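PDB 4RNL: possible galactose mutarotase from Streptomyces platensis subsp. rosaceus, which is of unknown function but, as a member of the aldose 1-epimerase family, probably interconverts the alpha and beta anomers of galactose or a related sugar. Local coordinates for residues Glu28-Arg37 and Thr47-Arg57; Gly58-Asp66 and Leu291-Tyr299. All coordinates share one frame; numbering follows the deposited sequence.

Interaction 1: Glu28-Arg37 and Thr47-Arg57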
ATOM      1  N   GLU A  28      -8.448   5.968 -17.134  1.00 17.45           N
ATOM      2  CA  GLU A  28      -9.906   5.976 -17.204  1.00 13.40           C
ATOM      3  C   GLU A  28     -10.414   4.825 -18.067  1.00 19.19           C
ATOM      4  O   GLU A  28     -10.048   4.730 -19.238  1.00 16.96           O
ATOM      5  CB  GLU A  28     -10.388   7.305 -17.799  1.00 17.38           C
ATOM      6  CG  GLU A  28     -11.845   7.305 -18.227  1.00 22.93           C
ATOM      7  CD  GLU A  28     -12.791   7.389 -17.052  1.00 28.72           C
ATOM      8  OE1 GLU A  28     -12.916   8.487 -16.470  1.00 30.06           O
ATOM      9  OE2 GLU A  28     -13.414   6.361 -16.713  1.00 32.79           O
ATOM     10  N   SER A  29     -11.260   3.961 -17.504  1.00 14.58           N
ATOM     11  CA  SER A  29     -11.829   2.855 -18.276  1.00 16.21           C
ATOM     12  C   SER A  29     -13.342   2.944 -18.463  1.00 19.12           C
ATOM     13  O   SER A  29     -13.986   1.956 -18.815  1.00 17.51           O
ATOM     14  CB  SER A  29     -11.424   1.486 -17.702  1.00 15.51           C
ATOM     15  OG  SER A  29     -11.821   1.322 -16.344  1.00 15.64           O
ATOM     16  N   GLY A  30     -13.905   4.127 -18.230  1.00 19.55           N
ATOM     17  CA  GLY A  30     -15.306   4.374 -18.554  1.00 24.60           C
ATOM     18  C   GLY A  30     -16.244   4.264 -17.365  1.00 24.43           C
ATOM     19  O   GLY A  30     -15.823   3.880 -16.272  1.00 22.66           O
ATOM     20  N   PRO A  31     -17.528   4.588 -17.572  1.00 28.14           N
ATOM     21  CA  PRO A  31     -18.482   4.603 -16.454  1.00 29.54           C
ATOM     22  C   PRO A  31     -18.661   3.241 -15.776  1.00 34.54           C
ATOM     23  O   PRO A  31     -18.896   3.192 -14.569  1.00 38.24           O
ATOM     24  CB  PRO A  31     -19.791   5.088 -17.101  1.00 34.75           C
ATOM     25  CG  PRO A  31     -19.585   4.963 -18.583  1.00 35.58           C
ATOM     26  CD  PRO A  31     -18.114   5.117 -18.815  1.00 27.03           C
ATOM     27  N   ALA A  32     -18.529   2.154 -16.527  1.00 31.01           N
ATOM     28  CA  ALA A  32     -18.658   0.822 -15.942  1.00 31.02           C
ATOM     29  C   ALA A  32     -17.332   0.342 -15.366  1.00 30.29           C
ATOM     30  O   ALA A  32     -17.258  -0.724 -14.753  1.00 28.52           O
ATOM     31  CB  ALA A  32     -19.182  -0.168 -16.974  1.00 31.64           C
ATOM     32  N   GLY A  33     -16.283   1.132 -15.579  1.00 24.22           N
ATOM     33  CA  GLY A  33     -14.961   0.795 -15.087  1.00 22.15           C
ATOM     34  C   GLY A  33     -14.521   1.715 -13.967  1.00 18.27           C
ATOM     35  O   GLY A  33     -15.306   2.051 -13.079  1.00 26.14           O
ATOM     36  N   LEU A  34     -13.259   2.126 -14.011  1.00 16.67           N
ATOM     37  CA  LEU A  34     -12.687   2.931 -12.950  1.00 16.20           C
ATOM     38  C   LEU A  34     -12.081   4.198 -13.498  1.00 15.32           C
ATOM     39  O   LEU A  34     -11.762   4.286 -14.685  1.00 15.77           O
ATOM     40  CB  LEU A  34     -11.558   2.163 -12.254  1.00 16.50           C
ATOM     41  CG  LEU A  34     -11.807   0.808 -11.608  1.00 18.36           C
ATOM     42  CD1 LEU A  34     -10.557   0.413 -10.858  1.00 17.53           C
ATOM     43  CD2 LEU A  34     -12.995   0.879 -10.681  1.00 18.95           C
ATOM     44  N   ARG A  35     -11.894   5.169 -12.615  1.00 15.11           N
ATOM     45  CA  ARG A  35     -10.938   6.238 -12.868  1.00 14.79           C
ATOM     46  C   ARG A  35      -9.957   6.195 -11.704  1.00 13.46           C
ATOM     47  O   ARG A  35     -10.360   6.178 -10.528  1.00 14.46           O
ATOM     48  CB  ARG A  35     -11.610   7.617 -12.984  1.00 15.02           C
ATOM     49  CG  ARG A  35     -10.598   8.736 -13.266  1.00 14.24           C
ATOM     50  CD  ARG A  35     -11.245  10.011 -13.782  1.00 16.74           C
ATOM     51  NE  ARG A  35     -12.263  10.518 -12.869  1.00 23.89           N
ATOM     52  CZ  ARG A  35     -13.229  11.358 -13.230  1.00 33.45           C
ATOM     53  NH1 ARG A  35     -13.297  11.785 -14.486  1.00 29.26           N
ATOM     54  NH2 ARG A  35     -14.123  11.770 -12.338  1.00 34.26           N
ATOM     55  N   VAL A  36      -8.680   6.117 -12.041  1.00 12.25           N
ATOM     56  CA  VAL A  36      -7.617   6.099 -11.052  1.00 11.83           C
ATOM     57  C   VAL A  36      -6.648   7.206 -11.410  1.00 15.23           C
ATOM     58  O   VAL A  36      -6.278   7.356 -12.576  1.00 17.29           O
ATOM     59  CB  VAL A  36      -6.878   4.741 -11.058  1.00 12.50           C
ATOM     60  CG1 VAL A  36      -5.679   4.777 -10.105  1.00 12.82           C
ATOM     61  CG2 VAL A  36      -7.841   3.602 -10.672  1.00 12.97           C
ATOM     62  N   ARG A  37      -6.249   8.001 -10.424  1.00 11.09           N
ATOM     63  CA  ARG A  37      -5.242   9.029 -10.673  1.00 10.51           C
ATOM     64  C   ARG A  37      -4.003   8.743  -9.836  1.00 11.98           C
ATOM     65  O   ARG A  37      -4.118   8.425  -8.651  1.00 10.77           O
ATOM     66  CB  ARG A  37      -5.799  10.417 -10.349  1.00 13.48           C
ATOM     67  CG  ARG A  37      -7.029  10.789 -11.165  1.00 15.42           C
ATOM     68  CD  ARG A  37      -7.432  12.237 -10.924  1.00 26.97           C
ATOM     69  NE  ARG A  37      -8.638  12.590 -11.671  1.00 33.81           N
ATOM     70  CZ  ARG A  37      -9.828  12.794 -11.114  1.00 47.40           C
ATOM     71  NH1 ARG A  37      -9.971  12.692  -9.797  1.00 51.25           N
ATOM     72  NH2 ARG A  37     -10.873  13.105 -11.870  1.00 47.14           N
ATOM     73  N   THR A  47      -6.667   9.247  -6.296  1.00 13.61           N
ATOM     74  CA  THR A  47      -8.091   8.914  -6.288  1.00 14.59           C
ATOM     75  C   THR A  47      -8.386   7.584  -6.986  1.00 12.53           C
ATOM     76  O   THR A  47      -7.678   7.168  -7.907  1.00 10.31           O
ATOM     77  CB  THR A  47      -8.964  10.016  -6.938  1.00 23.36           C
ATOM     78  OG1 THR A  47      -8.424  10.364  -8.216  1.00 22.09           O
ATOM     79  CG2 THR A  47      -9.053  11.271  -6.067  1.00 27.38           C
ATOM     80  N   VAL A  48      -9.445   6.930  -6.520  1.00 11.50           N
ATOM     81  CA  VAL A  48      -9.976   5.712  -7.113  1.00 11.66           C
ATOM     82  C   VAL A  48     -11.494   5.880  -7.155  1.00 14.18           C
ATOM     83  O   VAL A  48     -12.128   6.091  -6.117  1.00 13.12           O
ATOM     84  CB  VAL A  48      -9.632   4.469  -6.259  1.00 14.10           C
ATOM     85  CG1 VAL A  48     -10.341   3.245  -6.801  1.00 15.66           C
ATOM     86  CG2 VAL A  48      -8.120   4.230  -6.227  1.00 10.74           C
ATOM     87  N   GLU A  49     -12.073   5.822  -8.348  1.00 12.64           N
ATOM     88  CA  GLU A  49     -13.516   5.988  -8.505  1.00 12.88           C
ATOM     89  C   GLU A  49     -14.122   4.754  -9.158  1.00 15.61           C
ATOM     90  O   GLU A  49     -13.600   4.260 -10.155  1.00 12.59           O
ATOM     91  CB  GLU A  49     -13.817   7.228  -9.350  1.00 15.10           C
ATOM     92  CG  GLU A  49     -13.458   8.531  -8.638  1.00 14.09           C
ATOM     93  CD  GLU A  49     -13.346   9.706  -9.585  1.00 23.99           C
ATOM     94  OE1 GLU A  49     -14.317  10.480  -9.683  1.00 24.21           O
ATOM     95  OE2 GLU A  49     -12.286   9.856 -10.233  1.00 26.13           O
ATOM     96  N   ALA A  50     -15.236   4.283  -8.600  1.00 11.81           N
ATOM     97  CA  ALA A  50     -15.865   3.034  -9.019  1.00 12.87           C
ATOM     98  C   ALA A  50     -17.372   3.145  -8.819  1.00 12.80           C
ATOM     99  O   ALA A  50     -17.830   3.851  -7.912  1.00 12.74           O
ATOM    100  CB  ALA A  50     -15.314   1.868  -8.186  1.00 11.72           C
ATOM    101  N   PRO A  51     -18.154   2.433  -9.645  1.00 15.13           N
ATOM    102  CA  PRO A  51     -19.616   2.529  -9.526  1.00 14.37           C
ATOM    103  C   PRO A  51     -20.191   1.746  -8.347  1.00 15.83           C
ATOM    104  O   PRO A  51     -19.637   0.703  -7.966  1.00 14.24           O
ATOM    105  CB  PRO A  51     -20.114   1.930 -10.848  1.00 17.24           C
ATOM    106  CG  PRO A  51     -19.049   0.957 -11.239  1.00 17.51           C
ATOM    107  CD  PRO A  51     -17.739   1.566 -10.765  1.00 17.42           C
ATOM    108  N   ASP A  52     -21.289   2.249  -7.777  1.00 15.95           N
ATOM    109  CA  ASP A  52     -22.043   1.505  -6.770  1.00 17.34           C
ATOM    110  C   ASP A  52     -23.035   0.581  -7.480  1.00 19.10           C
ATOM    111  O   ASP A  52     -23.037   0.509  -8.715  1.00 17.64           O
ATOM    112  CB  ASP A  52     -22.744   2.452  -5.768  1.00 15.36           C
ATOM    113  CG  ASP A  52     -23.832   3.330  -6.408  1.00 23.82           C
ATOM    114  OD1 ASP A  52     -24.277   3.061  -7.545  1.00 20.31           O
ATOM    115  OD2 ASP A  52     -24.272   4.296  -5.740  1.00 21.07           O
ATOM    116  N   ARG A  53     -23.890  -0.103  -6.722  1.00 16.78           N
ATOM    117  CA  ARG A  53     -24.825  -1.054  -7.331  1.00 19.33           C
ATOM    118  C   ARG A  53     -25.855  -0.397  -8.259  1.00 23.20           C
ATOM    119  O   ARG A  53     -26.463  -1.076  -9.083  1.00 23.68           O
ATOM    120  CB  ARG A  53     -25.527  -1.918  -6.272  1.00 18.50           C
ATOM    121  CG  ARG A  53     -26.425  -1.150  -5.319  1.00 21.57           C
ATOM    122  CD  ARG A  53     -27.361  -2.092  -4.552  1.00 22.14           C
ATOM    123  NE  ARG A  53     -26.647  -3.015  -3.662  1.00 25.94           N
ATOM    124  CZ  ARG A  53     -26.331  -2.740  -2.399  1.00 24.20           C
ATOM    125  NH1 ARG A  53     -25.690  -3.636  -1.653  1.00 19.09           N
ATOM    126  NH2 ARG A  53     -26.658  -1.567  -1.877  1.00 19.39           N
ATOM    127  N   ASP A  54     -26.053   0.912  -8.125  1.00 19.88           N
ATOM    128  CA  ASP A  54     -26.954   1.639  -9.028  1.00 21.16           C
ATOM    129  C   ASP A  54     -26.191   2.207 -10.228  1.00 23.78           C
ATOM    130  O   ASP A  54     -26.774   2.856 -11.105  1.00 23.69           O
ATOM    131  CB  ASP A  54     -27.676   2.778  -8.293  1.00 21.28           C
ATOM    132  CG  ASP A  54     -28.557   2.282  -7.165  1.00 33.31           C
ATOM    133  OD1 ASP A  54     -29.077   1.152  -7.271  1.00 33.55           O
ATOM    134  OD2 ASP A  54     -28.730   3.024  -6.172  1.00 41.67           O
ATOM    135  N   GLY A  55     -24.889   1.957 -10.260  1.00 21.02           N
ATOM    136  CA  GLY A  55     -24.048   2.399 -11.355  1.00 21.93           C
ATOM    137  C   GLY A  55     -23.446   3.775 -11.154  1.00 24.50           C
ATOM    138  O   GLY A  55     -22.816   4.311 -12.060  1.00 21.80           O
HETATM  139  N   MSE A  56     -23.628   4.350  -9.970  1.00 20.65           N
HETATM  140  CA  MSE A  56     -23.146   5.709  -9.711  0.61 20.38           C
HETATM  141  C   MSE A  56     -21.687   5.752  -9.279  1.00 16.18           C
HETATM  142  O   MSE A  56     -21.281   5.099  -8.320  1.00 15.81           O
HETATM  143  CB  MSE A  56     -24.012   6.409  -8.662  0.61 23.56           C
HETATM  144  CG  MSE A  56     -23.584   7.849  -8.380  0.61 33.45           C
HETATM  145 SE   MSE A  56     -23.858   9.083  -9.879  0.61107.83          SE
HETATM  146  CE  MSE A  56     -23.048  10.688  -9.119  0.61 47.02           C
ATOM    147  N   ARG A  57     -20.886   6.532  -9.998  1.00 15.92           N
ATOM    148  CA  ARG A  57     -19.466   6.656  -9.677  1.00 16.24           C
ATOM    149  C   ARG A  57     -19.244   7.396  -8.349  1.00 17.23           C
ATOM    150  O   ARG A  57     -19.946   8.360  -8.045  1.00 18.74           O
ATOM    151  CB  ARG A  57     -18.747   7.379 -10.823  1.00 18.66           C
ATOM    152  CG  ARG A  57     -17.272   7.628 -10.590  1.00 16.45           C
ATOM    153  CD  ARG A  57     -16.593   8.110 -11.881  1.00 20.83           C
ATOM    154  NE  ARG A  57     -16.178   6.996 -12.740  1.00 23.16           N
ATOM    155  CZ  ARG A  57     -15.378   7.114 -13.798  1.00 23.00           C
ATOM    156  NH1 ARG A  57     -14.905   8.304 -14.149  1.00 20.11           N
ATOM    157  NH2 ARG A  57     -15.048   6.039 -14.507  1.00 16.54           N
TER
HETATM  158  O   HOH W   1     -16.839   4.319 -12.619  1.00 28.36           O
HETATM  159  O   HOH W   2     -20.032   5.057 -13.171  1.00 32.29           O
HETATM  160  O   HOH W   3     -10.004   8.870  -9.661  1.00 22.94           O
HETATM  161  O   HOH W   4     -12.635  12.982  -7.973  1.00 40.68           O
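The guanidinium of Arg-35 has Arg-57 NH1 over the centre of one face, Arg-37 NH2 nearer the rim of the opposite face, and the carboxylate of Glu-49 at its edge. Arg-35 grips Glu-49 side-on. NE reaches OE2 of Glu-49 at 2.7 Å, and NH2 reaches OE1 of Glu-49 at 3.0 Å. The two planes are 34° apart, and NE meets OE2 from above the carboxylate plane. The bend of the Arg-35 chain at chi3 (57°) turns this NE-NH2 edge to Glu-49.

Arg-57 holds Glu-28 end-on with the groups nearly coplanar. Arg-57 NH2 to Glu-28 OE2 is 2.8 Å and Arg-57 NH1 to Glu-28 OE1 is 3.1 Å, both on syn lone pairs. Glu-28 OE2 also accepts from Gly-30 N, which ties the carboxylate to the start of the turn 30-33. Glu-28 and Glu-49 probably offset the charge of the gathered arginines. Arg-37 NH1 makes a weak bond to Thr-47 OG1, and a water joins that hydroxyl to Glu-49 OE2.

The backbones of Arg-35 and Glu-49 form an antiparallel hydrogen-bonded pair, so their side chains leave the same sheet face. Val-36 and Val-48 point to the other. Leu-34 CD2 meets Ala-50 CB at 3.5 Å. Hairpin 35-39/45-51 supplies the third and fourth strands of a five-stranded antiparallel sheet, between strands 21-28 and 57-59. Leu-34 also touches Leu-158 of strand 150-159 in another sheet.

Interaction 2: Gly58-Asp66 and Leu291-Tyr299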
ATOM      1  N   GLY A  58     -18.281   6.935  -7.555  1.00 15.19           N
ATOM      2  CA  GLY A  58     -17.934   7.610  -6.314  1.00 13.01           C
ATOM      3  C   GLY A  58     -16.462   7.440  -5.993  1.00 13.77           C
ATOM      4  O   GLY A  58     -15.863   6.419  -6.350  1.00 12.78           O
ATOM      5  N   GLN A  59     -15.875   8.435  -5.330  1.00 12.33           N
ATOM      6  CA  GLN A  59     -14.434   8.419  -5.021  1.00 11.37           C
ATOM      7  C   GLN A  59     -14.228   7.689  -3.706  1.00 11.54           C
ATOM      8  O   GLN A  59     -14.884   8.014  -2.710  1.00 11.41           O
ATOM      9  CB  GLN A  59     -13.903   9.852  -4.919  1.00 11.71           C
ATOM     10  CG  GLN A  59     -12.397   9.986  -5.198  1.00 11.21           C
ATOM     11  CD  GLN A  59     -11.545   9.347  -4.113  1.00 10.59           C
ATOM     12  OE1 GLN A  59     -10.675   8.518  -4.398  1.00 10.56           O
ATOM     13  NE2 GLN A  59     -11.795   9.729  -2.859  1.00 14.48           N
ATOM     14  N   LEU A  60     -13.322   6.710  -3.699  1.00 10.39           N
ATOM     15  CA  LEU A  60     -13.215   5.773  -2.584  1.00 10.23           C
ATOM     16  C   LEU A  60     -11.925   5.881  -1.771  1.00 16.70           C
ATOM     17  O   LEU A  60     -11.868   5.408  -0.638  1.00 13.34           O
ATOM     18  CB  LEU A  60     -13.334   4.329  -3.099  1.00 10.12           C
ATOM     19  CG  LEU A  60     -14.455   4.041  -4.114  1.00 10.53           C
ATOM     20  CD1 LEU A  60     -14.436   2.564  -4.506  1.00 10.60           C
ATOM     21  CD2 LEU A  60     -15.815   4.414  -3.539  1.00 12.98           C
ATOM     22  N   ALA A  61     -10.877   6.466  -2.340  1.00 12.07           N
ATOM     23  CA  ALA A  61      -9.582   6.448  -1.638  1.00 10.79           C
ATOM     24  C   ALA A  61      -9.420   7.628  -0.674  1.00 10.32           C
ATOM     25  O   ALA A  61      -9.830   8.741  -0.989  1.00 12.69           O
ATOM     26  CB  ALA A  61      -8.433   6.420  -2.647  1.00 13.43           C
ATOM     27  N   LEU A  62      -8.831   7.392   0.502  1.00  9.92           N
ATOM     28  CA  LEU A  62      -8.488   8.510   1.376  1.00 10.47           C
ATOM     29  C   LEU A  62      -7.360   9.282   0.713  1.00 11.19           C
ATOM     30  O   LEU A  62      -6.385   8.697   0.239  1.00 11.64           O
ATOM     31  CB  LEU A  62      -8.046   8.035   2.769  1.00 10.82           C
ATOM     32  CG  LEU A  62      -9.054   7.237   3.601  1.00 12.24           C
ATOM     33  CD1 LEU A  62      -8.587   7.142   5.050  1.00 11.99           C
ATOM     34  CD2 LEU A  62     -10.458   7.836   3.520  1.00 11.60           C
ATOM     35  N   GLY A  63      -7.488  10.599   0.656  1.00 14.15           N
ATOM     36  CA  GLY A  63      -6.469  11.394   0.000  1.00 12.67           C
ATOM     37  C   GLY A  63      -6.768  12.874   0.105  1.00 14.55           C
ATOM     38  O   GLY A  63      -7.631  13.294   0.878  1.00 12.55           O
ATOM     39  N   PHE A  64      -6.069  13.665  -0.698  1.00 12.75           N
ATOM     40  CA  PHE A  64      -6.253  15.111  -0.689  1.00 13.24           C
ATOM     41  C   PHE A  64      -6.471  15.601  -2.105  1.00 16.08           C
ATOM     42  O   PHE A  64      -6.017  14.968  -3.068  1.00 14.76           O
ATOM     43  CB  PHE A  64      -5.013  15.804  -0.130  1.00 14.69           C
ATOM     44  CG  PHE A  64      -4.645  15.374   1.263  1.00 13.88           C
ATOM     45  CD1 PHE A  64      -5.460  15.695   2.341  1.00 16.42           C
ATOM     46  CD2 PHE A  64      -3.459  14.682   1.496  1.00 16.61           C
ATOM     47  CE1 PHE A  64      -5.111  15.315   3.629  1.00 22.74           C
ATOM     48  CE2 PHE A  64      -3.102  14.295   2.781  1.00 17.94           C
ATOM     49  CZ  PHE A  64      -3.928  14.617   3.850  1.00 20.07           C
ATOM     50  N   ALA A  65      -7.148  16.740  -2.219  1.00 17.74           N
ATOM     51  CA  ALA A  65      -7.417  17.362  -3.507  1.00 21.51           C
ATOM     52  C   ALA A  65      -6.157  17.986  -4.093  1.00 23.55           C
ATOM     53  O   ALA A  65      -6.048  18.143  -5.312  1.00 21.83           O
ATOM     54  CB  ALA A  65      -8.512  18.417  -3.363  1.00 22.35           C
ATOM     55  N   ASP A  66      -5.205  18.328  -3.227  1.00 20.48           N
ATOM     56  CA  ASP A  66      -4.073  19.155  -3.636  1.00 22.52           C
ATOM     57  C   ASP A  66      -2.718  18.588  -3.220  1.00 18.69           C
ATOM     58  O   ASP A  66      -2.609  17.890  -2.215  1.00 18.70           O
ATOM     59  CB  ASP A  66      -4.222  20.556  -3.045  1.00 27.66           C
ATOM     60  CG  ASP A  66      -4.144  20.555  -1.531  1.00 33.19           C
ATOM     61  OD1 ASP A  66      -4.899  19.785  -0.894  1.00 30.99           O
ATOM     62  OD2 ASP A  66      -3.317  21.318  -0.980  1.00 35.62           O
ATOM     63  N   LEU A 291      -7.845  16.761   9.195  1.00 19.94           N
ATOM     64  CA  LEU A 291      -7.480  16.805   7.778  1.00 14.44           C
ATOM     65  C   LEU A 291      -8.723  16.665   6.916  1.00 15.73           C
ATOM     66  O   LEU A 291      -9.522  15.750   7.120  1.00 18.58           O
ATOM     67  CB  LEU A 291      -6.506  15.673   7.444  1.00 13.45           C
ATOM     68  CG  LEU A 291      -5.198  15.663   8.238  1.00 19.77           C
ATOM     69  CD1 LEU A 291      -4.365  14.441   7.886  1.00 20.67           C
ATOM     70  CD2 LEU A 291      -4.431  16.931   7.961  1.00 26.18           C
ATOM     71  N   THR A 292      -8.889  17.571   5.957  1.00 17.84           N
ATOM     72  CA  THR A 292     -10.036  17.515   5.051  1.00 14.33           C
ATOM     73  C   THR A 292      -9.653  16.785   3.774  1.00 12.66           C
ATOM     74  O   THR A 292      -8.734  17.207   3.065  1.00 16.26           O
ATOM     75  CB  THR A 292     -10.546  18.920   4.713  1.00 20.67           C
ATOM     76  OG1 THR A 292     -11.068  19.529   5.905  1.00 21.59           O
ATOM     77  CG2 THR A 292     -11.648  18.856   3.655  1.00 22.78           C
ATOM     78  N   GLY A 293     -10.361  15.693   3.480  1.00 13.60           N
ATOM     79  CA  GLY A 293     -10.020  14.838   2.352  1.00 14.48           C
ATOM     80  C   GLY A 293     -10.587  15.311   1.029  1.00 15.04           C
ATOM     81  O   GLY A 293     -11.209  16.378   0.963  1.00 14.18           O
ATOM     82  N   THR A 294     -10.393  14.521  -0.027  1.00 11.40           N
ATOM     83  CA  THR A 294     -10.749  14.988  -1.367  1.00 18.56           C
ATOM     84  C   THR A 294     -12.225  15.274  -1.521  1.00 19.00           C
ATOM     85  O   THR A 294     -12.609  16.187  -2.241  1.00 21.36           O
ATOM     86  CB  THR A 294     -10.306  14.025  -2.479  1.00 27.01           C
ATOM     87  OG1 THR A 294     -11.284  12.996  -2.654  1.00 37.68           O
ATOM     88  CG2 THR A 294      -9.020  13.421  -2.117  1.00 14.77           C
ATOM     89  N   SER A 295     -13.065  14.506  -0.836  1.00 16.11           N
ATOM     90  CA  SER A 295     -14.503  14.755  -0.932  1.00 15.14           C
ATOM     91  C   SER A 295     -14.985  15.866   0.002  1.00 17.41           C
ATOM     92  O   SER A 295     -16.191  16.074   0.151  1.00 19.64           O
ATOM     93  CB  SER A 295     -15.308  13.467  -0.743  1.00 14.77           C
ATOM     94  OG  SER A 295     -15.008  12.551  -1.784  1.00 18.54           O
ATOM     95  N   GLY A 296     -14.046  16.589   0.610  1.00 14.41           N
ATOM     96  CA  GLY A 296     -14.383  17.772   1.400  1.00 16.35           C
ATOM     97  C   GLY A 296     -14.848  17.514   2.827  1.00 16.98           C
ATOM     98  O   GLY A 296     -15.365  18.418   3.495  1.00 19.15           O
ATOM     99  N   VAL A 297     -14.647  16.288   3.299  1.00 13.05           N
ATOM    100  CA  VAL A 297     -15.076  15.879   4.628  1.00 16.74           C
ATOM    101  C   VAL A 297     -13.836  15.565   5.452  1.00 11.81           C
ATOM    102  O   VAL A 297     -12.938  14.886   4.968  1.00 15.11           O
ATOM    103  CB  VAL A 297     -15.964  14.612   4.549  1.00 21.48           C
ATOM    104  CG1 VAL A 297     -16.353  14.143   5.938  1.00 21.90           C
ATOM    105  CG2 VAL A 297     -17.204  14.878   3.708  1.00 21.99           C
ATOM    106  N   PRO A 298     -13.769  16.081   6.687  1.00 19.75           N
ATOM    107  CA  PRO A 298     -12.639  15.733   7.561  1.00 15.44           C
ATOM    108  C   PRO A 298     -12.628  14.254   7.925  1.00 13.66           C
ATOM    109  O   PRO A 298     -13.686  13.676   8.204  1.00 17.43           O
ATOM    110  CB  PRO A 298     -12.864  16.596   8.814  1.00 19.24           C
ATOM    111  CG  PRO A 298     -14.297  17.054   8.738  1.00 28.08           C
ATOM    112  CD  PRO A 298     -14.637  17.119   7.274  1.00 17.23           C
ATOM    113  N   TYR A 299     -11.442  13.647   7.921  1.00 15.52           N
ATOM    114  CA  TYR A 299     -11.305  12.212   8.166  1.00 11.33           C
ATOM    115  C   TYR A 299     -11.196  11.909   9.662  1.00 16.41           C
ATOM    116  O   TYR A 299     -10.270  12.377  10.328  1.00 15.24           O
ATOM    117  CB  TYR A 299     -10.048  11.677   7.466  1.00 13.52           C
ATOM    118  CG  TYR A 299     -10.110  11.632   5.948  1.00 14.54           C
ATOM    119  CD1 TYR A 299     -11.306  11.394   5.280  1.00 10.87           C
ATOM    120  CD2 TYR A 299      -8.961  11.812   5.189  1.00 16.84           C
ATOM    121  CE1 TYR A 299     -11.359  11.347   3.897  1.00  9.86           C
ATOM    122  CE2 TYR A 299      -8.998  11.768   3.806  1.00 13.26           C
ATOM    123  CZ  TYR A 299     -10.197  11.533   3.167  1.00 13.61           C
ATOM    124  OH  TYR A 299     -10.227  11.490   1.791  1.00 10.93           O
TER
HETATM  125  O   HOH W   5      -8.374  17.914   0.284  1.00 21.34           O
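Tyr-299 points its CB toward the 58-66 segment, and its ring carries much of the contact. Beyond CB and CG, Leu-62 CD2 lies over one ring face, nearest CE1 (3.6 Å), in a CH-pi contact. Gly-293 N sits over the rim of the opposite face. At the ring edge, CE2 comes to 3.6 Å from Gly-63 O. At the tip, OH accepts a fairly straight bond from Gly-63 N (3.1 Å, 164°) and is also hydrogen-bonded to Asp-190. A phenylalanine here would probably leave Gly-63 N and Asp-190 without this hydroxyl partner.

Gly-63 O takes a weak bond from Thr-294 N, in the turn 293-296. Thr-294 CG2 packs on the backbone, 3.3 Å from Phe-64 N. With chi1 at 84°, Thr-294 OG1 sits between its backbone N and carbonyl carbon and comes to 3.3 Å from Gln-59 NE2. Phe-64 meets Leu-291 CD1 and Thr-292 O with its ring edge. One water links Ala-65 N to Thr-292 O.

The contact joins the chain leaving edge strand 57-59 to the loop between strands 278-282 and 305-310. Leu-62 also touches Tyr-184 of strand 180-185, and Phe-64 meets Tyr-70 of helix 67-72 edge-to-face.

In the fold
The two contacts follow one another along the chain, with centres about 16 Å apart. Arg-57 ends the first and Gly-58 begins the second, both on strand 57-59. This strand pairs with strand 45-51, so the two contacts share the five-stranded antiparallel sheet. Val-48 O and Leu-60 N, 2.8 Å apart, probably form a hydrogen bond between them, and so do Val-48 N and Gln-59 OE1. Interaction 1 is local: it is built on the hairpin 35-39/45-51 and reaches the two strands that flank it. Interaction 2 spans 224 intervening residues and ties the sheet's edge to a late loop of the seven-stranded sheet. It thus joins early and late parts of the chain, in a fold with many strands and almost no helix.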